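PDB 4G68: ABC transporter from Caldanaerobius, which probably serves as the extracellular solute-binding component of an ABC transporter, capturing xylan-derived oligosaccharides for uptake by a thermophilic bacterium. Local coordinates for residues T191-G196 with A248-S253. Sequence-based numbering, arbitrary orientation.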
loop_
_atom_site.group_PDB
_atom_site.type_symbol
_atom_site.label_atom_id
_atom_site.label_comp_id
_atom_site.label_asym_id
_atom_site.label_seq_id
_atom_site.Cartn_x
_atom_site.Cartn_y
_atom_site.Cartn_z
ATOM N N THR C 191 21.696 -4.658 10.497
ATOM C CA THR C 191 20.930 -3.757 9.615
ATOM C C THR C 191 19.609 -3.352 10.309
ATOM O O THR C 191 18.762 -4.221 10.566
ATOM C CB THR C 191 20.627 -4.461 8.250
ATOM O OG1 THR C 191 21.849 -4.864 7.633
ATOM C CG2 THR C 191 19.918 -3.549 7.288
ATOM N N PRO C 192 19.433 -2.048 10.630
ATOM C CA PRO C 192 18.259 -1.637 11.413
ATOM C C PRO C 192 17.003 -1.792 10.582
ATOM O O PRO C 192 16.034 -2.282 11.073
ATOM C CB PRO C 192 18.518 -0.124 11.652
ATOM C CG PRO C 192 20.008 -0.065 11.704
ATOM C CD PRO C 192 20.437 -0.967 10.575
ATOM N N PHE C 193 17.021 -1.310 9.342
ATOM C CA PHE C 193 15.854 -1.430 8.486
ATOM C C PHE C 193 16.256 -2.139 7.191
ATOM O O PHE C 193 17.274 -1.773 6.582
ATOM C CB PHE C 193 15.317 -0.046 8.071
ATOM C CG PHE C 193 14.380 0.600 9.060
ATOM C CD1 PHE C 193 12.965 0.480 8.928
ATOM C CD2 PHE C 193 14.878 1.406 10.085
ATOM C CE1 PHE C 193 12.123 1.095 9.861
ATOM C CE2 PHE C 193 14.016 2.060 10.965
ATOM C CZ PHE C 193 12.648 1.923 10.841
ATOM N N ALA C 194 15.451 -3.121 6.766
ATOM C CA ALA C 194 15.546 -3.645 5.407
ATOM C C ALA C 194 14.752 -2.715 4.541
ATOM O O ALA C 194 13.528 -2.723 4.650
ATOM C CB ALA C 194 14.945 -5.042 5.310
ATOM N N LEU C 195 15.420 -1.915 3.699
ATOM C CA LEU C 195 14.652 -1.119 2.674
ATOM C C LEU C 195 15.111 -1.378 1.200
ATOM O O LEU C 195 16.318 -1.390 0.938
ATOM C CB LEU C 195 14.641 0.369 3.023
ATOM C CG LEU C 195 14.143 1.369 1.976
ATOM C CD1 LEU C 195 12.634 1.207 1.676
ATOM C CD2 LEU C 195 14.490 2.807 2.314
ATOM N N GLY C 196 14.154 -1.577 0.250
ATOM C CA GLY C 196 14.483 -1.531 -1.158
ATOM C C GLY C 196 13.914 -0.297 -1.841
ATOM O O GLY C 196 12.693 -0.228 -2.057
ATOM N N ALA C 248 21.851 8.174 10.620
ATOM C CA ALA C 248 21.936 7.252 11.764
ATOM C C ALA C 248 22.325 5.881 11.300
ATOM O O ALA C 248 22.741 5.095 12.120
ATOM C CB ALA C 248 20.625 7.174 12.493
ATOM N N GLY C 249 22.164 5.611 9.994
ATOM C CA GLY C 249 22.574 4.344 9.354
ATOM C C GLY C 249 21.455 3.306 9.462
ATOM O O GLY C 249 21.713 2.109 9.658
ATOM N N ALA C 250 20.208 3.774 9.361
ATOM C CA ALA C 250 19.068 2.852 9.233
ATOM C C ALA C 250 19.170 1.830 8.078
ATOM O O ALA C 250 18.644 0.734 8.198
ATOM C CB ALA C 250 17.773 3.630 9.144
ATOM N N PHE C 251 19.849 2.168 6.972
ATOM C CA PHE C 251 19.759 1.351 5.742
ATOM C C PHE C 251 21.082 0.742 5.321
ATOM O O PHE C 251 22.128 1.366 5.484
ATOM C CB PHE C 251 19.063 2.127 4.584
ATOM C CG PHE C 251 17.806 2.890 5.051
ATOM C CD1 PHE C 251 16.603 2.197 5.364
ATOM C CD2 PHE C 251 17.832 4.303 5.226
ATOM C CE1 PHE C 251 15.500 2.893 5.859
ATOM C CE2 PHE C 251 16.726 4.984 5.702
ATOM C CZ PHE C 251 15.562 4.301 6.017
ATOM N N ASP C 252 21.049 -0.459 4.769
ATOM C CA ASP C 252 22.239 -1.066 4.181
ATOM C C ASP C 252 22.812 -0.142 3.096
ATOM O O ASP C 252 22.071 0.590 2.447
ATOM C CB ASP C 252 21.916 -2.408 3.555
ATOM C CG ASP C 252 21.874 -3.552 4.574
ATOM O OD1 ASP C 252 22.739 -3.643 5.493
ATOM O OD2 ASP C 252 20.959 -4.399 4.430
ATOM N N SER C 253 24.121 -0.181 2.894
ATOM C CA SER C 253 24.783 0.646 1.868
ATOM C C SER C 253 24.064 0.668 0.466
ATOM O O SER C 253 23.784 1.734 -0.087
ATOM C CB SER C 253 26.275 0.244 1.751
ATOM O OG SER C 253 26.921 0.202 3.039
#
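Gly249 meets Pro192 just where helix 233-248 ends: its carbonyl O lies 3.4 Å from CG of the proline ring, and its positive phi, easily taken by a glycine, and two bonds back into the last turn make a Schellman motif. At Ala250 the small methyl touches CD2 of Phe193 and sits over the centre of one face of the Phe251 ring. The carbonyl O of Ala250 accepts a hydrogen bond from the backbone N of Phe193 at 2.8 Å, in the carbonyl plane. In this periplasmic-binding-protein fold the contact joins two loops that each follow a helix, 175-187 and 233-248, and Met245 of the latter packs on both phenylalanines. Phe251 offers a broad apolar surface: Leu195, with CG anti to its backbone N (chi1 169°), brings CD2 over the face opposite Ala250, a CH-pi contact 4.0 Å from the centroid, while CB of Phe193 approaches CE1 obliquely. Asp252 closes the partly exposed margin, where OD1 accepts a 2.6 Å hydrogen bond from OG1 of Thr191, on its syn side and 27° out of the carboxylate plane. An alanine in place of Asp252 is likely to leave that hydroxyl without its acceptor and the threonine freer to turn. Glu266 close to OD2 may raise the aspartate's proton affinity.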